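Local structure of O-phospho-L-seryl-tRNA:Cys-tRNA synthase (Methanocaldococcus jannaschii DSM 2661, 5X6B) at residues Ile128-Ile133 / Leu196-His201; Val140-Asn145 / Thr149-Ala154. The protein probably converts O-phosphoserine carried on tRNA(Cys) into cysteine with the help of a pyridoxal phosphate cofactor, yielding Cys-tRNA(Cys). All blocks are in the same frame, centred on the assembly; numbering follows the deposited sequence.

Contact 1 of 2, residues Ile128-Ile133 / Leu196-His201; sequences IVMHAI and LILLTH
Met130 lays its side chain across two leucines of the neighbouring strand, Leu196 and Leu198, and so illustrates how a flexible thioether can join a helix to a sheet. Its CG stands 4.0 Å from Leu196 CD2, while at the far end CE comes to 4.0 Å from Leu198 CD1. One extended chain spans both: beyond CG the methionine is nearly straight, with chi2 -177° and chi3 -176°, which carries the terminal methyl two residues along the strand. Val129 adds a second point of support, its CG2 lying 4.2 Å from Leu196 CD2, so this single leucine methyl meets both helix residues. In all three pairs the side chains cross at about a right angle, touching by methyl or methylene groups rather than running alongside each other.

The backbone course decides which side chains meet. Segments 128-132 and 196-200 are nearly antiparallel, 170° between their directions, with axes 10.5 Å apart at closest approach. Strand alternation turns Leu196 and Leu198 toward the helix, whereas Ile197 and Leu199 point to the other face and pack against helix 212-221. The strand's own backbone is held by neighbouring strands 139-143 and 226-229. Around the contact, Leu227 of the adjoining strand touches both Val129 and Leu198, and Ile276 also rests on Val129. On a different side of helix 122-132, Ile128 and His131 meet Arg156 of the second subunit, so the helix lies between the sheet and the second subunit.

No hydrogen bond or salt bridge crosses between the segments. The fit probably rests on shape rather than on directional bonds, and the contact therefore depends on dispersion and the exclusion of water among buried aliphatic groups.

Contact 2 of 2, residues Val140-Asn145 / Thr149-Ala154; sequences VVLDKN and TSYVAA
Leu142 against Ser150 and Tyr151 forms the strand-to-helix packing of a beta-alpha-beta unit, in which strand 139-143 passes through a short turn into helix 148-156 and then on to strand 160-166. The unit occupies one margin of the mixed seven-stranded sheet, of the kind expected for a fold-type I pyridoxal phosphate enzyme. The two local axes run nearly antiparallel, at 170°, as a chain that doubles back over the sheet requires.

Leu142 divides its two methyls between the helix residues. CD2 points to Ser150, 4.0 Å from CB, while CD1 approaches the phenol end of Tyr151, lying 3.7 Å from CZ. The methyl meets the ring at a slant. With chi1 at 46°, the leucine's CG sits between its backbone N and carbonyl carbon, and from there the branch reaches both partners.

Polar groups at the boundary find their partners elsewhere. Ser150 OG is hydrogen-bonded to Lys126 NZ, while Ser150 CB is the atom that meets Leu142. Tyr151 is held by its surroundings as well: its ring has a cation-pi contact with Lys282 of the second subunit, and its OH, 3.5 Å from Leu142 CD1, has a weak hydrogen bond to Glu163 OE2.

How the contacts relate
The two contacts lie 9 Å apart between centres and share one sheet, where strands 194-200 and 139-143 are parallel neighbours. Along the chain, helix 122-132 of contact 1 leads into strand 139-143 of contact 2; helix 148-156 follows, and strand 194-200 comes last, so contact 2 is nested inside the loop that contact 1 closes. Backbone hydrogen bonding probably joins the strands, with Leu198 N 2.7 Å from Val141 O. The helices meet too, through Met130 and Ala154. Two helices thus pack side by side on one sheet face, and both contacts reach the second subunit, so the layer of helices on this face also borders the second subunit.

Contact 1 of 2, residues Ile128-Ile133 / Leu196-His201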
loop_
_atom_site.group_PDB
_atom_site.type_symbol
_atom_site.label_atom_id
_atom_site.label_comp_id
_atom_site.label_asym_id
_atom_site.label_seq_id
_atom_site.Cartn_x
_atom_site.Cartn_y
_atom_site.Cartn_z
ATOM N N ILE B 128 15.233 11.422 -10.344
ATOM C CA ILE B 128 14.385 12.222 -11.218
ATOM C C ILE B 128 14.927 13.634 -11.403
ATOM O O ILE B 128 15.061 14.100 -12.534
ATOM C CB ILE B 128 12.941 12.298 -10.689
ATOM C CG1 ILE B 128 12.205 10.997 -11.001
ATOM C CG2 ILE B 128 12.196 13.458 -11.325
ATOM C CD1 ILE B 128 10.878 10.878 -10.319
ATOM N N VAL B 129 15.251 14.311 -10.306
ATOM C CA VAL B 129 15.753 15.679 -10.415
ATOM C C VAL B 129 17.175 15.691 -10.987
ATOM O O VAL B 129 17.546 16.613 -11.706
ATOM C CB VAL B 129 15.724 16.428 -9.057
ATOM C CG1 VAL B 129 14.300 16.535 -8.543
ATOM C CG2 VAL B 129 16.616 15.752 -8.031
ATOM N N MET B 130 17.955 14.658 -10.685
ATOM C CA MET B 130 19.299 14.540 -11.232
ATOM C C MET B 130 19.246 14.313 -12.736
ATOM O O MET B 130 20.188 14.639 -13.460
ATOM C CB MET B 130 20.060 13.391 -10.568
ATOM C CG MET B 130 20.587 13.691 -9.184
ATOM S SD MET B 130 21.534 12.291 -8.558
ATOM C CE MET B 130 21.917 12.851 -6.897
ATOM N N HIS B 131 18.135 13.750 -13.198
ATOM C CA HIS B 131 17.998 13.358 -14.592
ATOM C C HIS B 131 17.332 14.448 -15.423
ATOM O O HIS B 131 17.579 14.560 -16.624
ATOM C CB HIS B 131 17.202 12.055 -14.688
ATOM C CG HIS B 131 17.147 11.475 -16.066
ATOM N ND1 HIS B 131 16.136 11.769 -16.955
ATOM C CD2 HIS B 131 17.973 10.614 -16.702
ATOM C CE1 HIS B 131 16.347 11.118 -18.086
ATOM N NE2 HIS B 131 17.456 10.410 -17.959
ATOM N N ALA B 132 16.498 15.258 -14.779
ATOM C CA ALA B 132 15.690 16.244 -15.489
ATOM C C ALA B 132 16.153 17.686 -15.275
ATOM O O ALA B 132 15.687 18.597 -15.960
ATOM C CB ALA B 132 14.236 16.108 -15.081
ATOM N N ILE B 133 17.055 17.896 -14.322
ATOM C CA ILE B 133 17.532 19.245 -14.021
ATOM C C ILE B 133 18.994 19.390 -14.416
ATOM O O ILE B 133 19.361 20.302 -15.149
ATOM C CB ILE B 133 17.364 19.590 -12.526
ATOM C CG1 ILE B 133 15.921 19.332 -12.084
ATOM C CG2 ILE B 133 17.770 21.030 -12.253
ATOM C CD1 ILE B 133 14.887 20.080 -12.900
ATOM N N LEU B 196 23.654 20.558 -9.154
ATOM C CA LEU B 196 22.786 20.341 -8.008
ATOM C C LEU B 196 23.511 20.357 -6.662
ATOM O O LEU B 196 24.569 19.739 -6.494
ATOM C CB LEU B 196 22.049 19.009 -8.170
ATOM C CG LEU B 196 20.987 18.675 -7.118
ATOM C CD1 LEU B 196 19.867 19.699 -7.157
ATOM C CD2 LEU B 196 20.447 17.272 -7.334
ATOM N N ILE B 197 22.923 21.066 -5.703
ATOM C CA ILE B 197 23.370 21.005 -4.316
ATOM C C ILE B 197 22.432 20.118 -3.493
ATOM O O ILE B 197 21.212 20.312 -3.494
ATOM C CB ILE B 197 23.443 22.403 -3.689
ATOM C CG1 ILE B 197 24.395 23.283 -4.492
ATOM C CG2 ILE B 197 23.904 22.316 -2.243
ATOM C CD1 ILE B 197 24.405 24.712 -4.045
ATOM N N LEU B 198 23.009 19.144 -2.795
ATOM C CA LEU B 198 22.227 18.153 -2.061
ATOM C C LEU B 198 22.611 18.104 -0.582
ATOM O O LEU B 198 23.789 18.008 -0.239
ATOM C CB LEU B 198 22.407 16.769 -2.701
ATOM C CG LEU B 198 21.558 15.590 -2.214
ATOM C CD1 LEU B 198 21.256 14.659 -3.377
ATOM C CD2 LEU B 198 22.256 14.820 -1.100
ATOM N N LEU B 199 21.612 18.165 0.293
ATOM C CA LEU B 199 21.858 18.049 1.727
ATOM C C LEU B 199 21.019 16.938 2.355
ATOM O O LEU B 199 19.787 16.981 2.328
ATOM C CB LEU B 199 21.572 19.375 2.438
ATOM C CG LEU B 199 21.674 19.336 3.968
ATOM C CD1 LEU B 199 23.080 18.952 4.419
ATOM C CD2 LEU B 199 21.251 20.664 4.577
ATOM N N THR B 200 21.694 15.936 2.909
ATOM C CA THR B 200 21.019 14.897 3.666
ATOM C C THR B 200 20.549 15.496 4.985
ATOM O O THR B 200 21.350 15.679 5.905
ATOM C CB THR B 200 21.939 13.696 3.930
ATOM O OG1 THR B 200 22.430 13.192 2.684
ATOM C CG2 THR B 200 21.181 12.595 4.639
ATOM N N HIS B 201 19.258 15.809 5.068
ATOM C CA HIS B 201 18.710 16.559 6.202
ATOM C C HIS B 201 18.981 15.873 7.538
ATOM O O HIS B 201 19.344 16.526 8.516
ATOM C CB HIS B 201 17.211 16.770 6.025
ATOM C CG HIS B 201 16.663 17.890 6.848
ATOM N ND1 HIS B 201 15.320 18.196 6.889
ATOM C CD2 HIS B 201 17.277 18.785 7.658
ATOM C CE1 HIS B 201 15.129 19.228 7.692
ATOM N NE2 HIS B 201 16.301 19.605 8.170
#

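Contact 2 of 2, residues Val140-Asn145 / Thr149-Ala154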
loop_
_atom_site.group_PDB
_atom_site.type_symbol
_atom_site.label_atom_id
_atom_site.label_comp_id
_atom_site.label_asym_id
_atom_site.label_seq_id
_atom_site.Cartn_x
_atom_site.Cartn_y
_atom_site.Cartn_z
ATOM N N VAL B 140 27.363 16.950 -8.647
ATOM C CA VAL B 140 26.434 17.040 -7.531
ATOM C C VAL B 140 27.220 17.288 -6.253
ATOM O O VAL B 140 28.102 16.504 -5.895
ATOM C CB VAL B 140 25.581 15.759 -7.375
ATOM C CG1 VAL B 140 24.827 15.776 -6.054
ATOM C CG2 VAL B 140 24.616 15.620 -8.534
ATOM N N VAL B 141 26.912 18.386 -5.572
ATOM C CA VAL B 141 27.594 18.703 -4.323
ATOM C C VAL B 141 26.737 18.263 -3.137
ATOM O O VAL B 141 25.637 18.777 -2.933
ATOM C CB VAL B 141 27.917 20.207 -4.223
ATOM C CG1 VAL B 141 28.575 20.525 -2.894
ATOM C CG2 VAL B 141 28.818 20.629 -5.377
ATOM N N LEU B 142 27.247 17.299 -2.373
ATOM C CA LEU B 142 26.517 16.718 -1.249
ATOM C C LEU B 142 27.405 16.545 -0.020
ATOM O O LEU B 142 28.632 16.565 -0.127
ATOM C CB LEU B 142 25.906 15.369 -1.648
ATOM C CG LEU B 142 26.759 14.344 -2.414
ATOM C CD1 LEU B 142 27.727 13.587 -1.512
ATOM C CD2 LEU B 142 25.872 13.357 -3.157
ATOM N N ASP B 143 26.784 16.364 1.143
ATOM C CA ASP B 143 27.525 16.143 2.386
ATOM C C ASP B 143 28.169 14.760 2.406
ATOM O O ASP B 143 27.759 13.868 1.678
ATOM C CB ASP B 143 26.608 16.313 3.605
ATOM C CG ASP B 143 25.416 15.370 3.580
ATOM O OD1 ASP B 143 24.943 15.020 2.481
ATOM O OD2 ASP B 143 24.954 14.968 4.667
ATOM N N LYS B 144 29.173 14.582 3.254
ATOM C CA LYS B 144 29.881 13.309 3.341
ATOM C C LYS B 144 29.071 12.248 4.078
ATOM O O LYS B 144 29.421 11.068 4.062
ATOM C CB LYS B 144 31.239 13.503 4.023
ATOM C CG LYS B 144 32.411 13.071 3.162
ATOM C CD LYS B 144 33.745 13.226 3.874
ATOM C CE LYS B 144 34.617 14.251 3.154
ATOM N NZ LYS B 144 36.048 14.198 3.571
ATOM N N ASN B 145 27.986 12.673 4.721
ATOM C CA ASN B 145 27.104 11.752 5.433
ATOM C C ASN B 145 25.963 11.246 4.563
ATOM O O ASN B 145 25.041 10.589 5.052
ATOM C CB ASN B 145 26.514 12.420 6.677
ATOM C CG ASN B 145 27.427 12.341 7.874
ATOM O OD1 ASN B 145 28.425 11.616 7.868
ATOM N ND2 ASN B 145 27.071 13.067 8.928
ATOM N N THR B 149 22.306 5.945 -1.753
ATOM C CA THR B 149 21.425 6.132 -2.896
ATOM C C THR B 149 21.625 7.490 -3.560
ATOM O O THR B 149 21.246 7.679 -4.711
ATOM C CB THR B 149 19.946 5.984 -2.500
ATOM O OG1 THR B 149 19.605 6.976 -1.523
ATOM C CG2 THR B 149 19.699 4.603 -1.930
ATOM N N SER B 150 22.204 8.440 -2.837
ATOM C CA SER B 150 22.524 9.727 -3.444
ATOM C C SER B 150 23.682 9.554 -4.422
ATOM O O SER B 150 23.710 10.164 -5.493
ATOM C CB SER B 150 22.867 10.766 -2.378
ATOM O OG SER B 150 21.728 11.094 -1.608
ATOM N N TYR B 151 24.630 8.702 -4.046
ATOM C CA TYR B 151 25.760 8.374 -4.904
ATOM C C TYR B 151 25.329 7.534 -6.102
ATOM O O TYR B 151 25.703 7.821 -7.241
ATOM C CB TYR B 151 26.833 7.632 -4.107
ATOM C CG TYR B 151 27.405 8.450 -2.975
ATOM C CD1 TYR B 151 28.457 9.333 -3.194
ATOM C CD2 TYR B 151 26.891 8.346 -1.685
ATOM C CE1 TYR B 151 28.984 10.087 -2.163
ATOM C CE2 TYR B 151 27.413 9.098 -0.647
ATOM C CZ TYR B 151 28.458 9.967 -0.892
ATOM O OH TYR B 151 28.981 10.718 0.136
ATOM N N VAL B 152 24.538 6.496 -5.838
ATOM C CA VAL B 152 24.116 5.569 -6.880
ATOM C C VAL B 152 23.199 6.257 -7.894
ATOM O O VAL B 152 23.288 5.996 -9.092
ATOM C CB VAL B 152 23.412 4.337 -6.280
ATOM C CG1 VAL B 152 22.991 3.363 -7.374
ATOM C CG2 VAL B 152 24.331 3.645 -5.287
ATOM N N ALA B 153 22.336 7.148 -7.419
ATOM C CA ALA B 153 21.436 7.865 -8.316
ATOM C C ALA B 153 22.217 8.832 -9.198
ATOM O O ALA B 153 21.856 9.052 -10.354
ATOM C CB ALA B 153 20.362 8.609 -7.532
ATOM N N ALA B 154 23.283 9.408 -8.650
ATOM C CA ALA B 154 24.128 10.323 -9.413
ATOM C C ALA B 154 24.861 9.584 -10.524
ATOM O O ALA B 154 24.906 10.044 -11.667
ATOM C CB ALA B 154 25.110 11.024 -8.502
#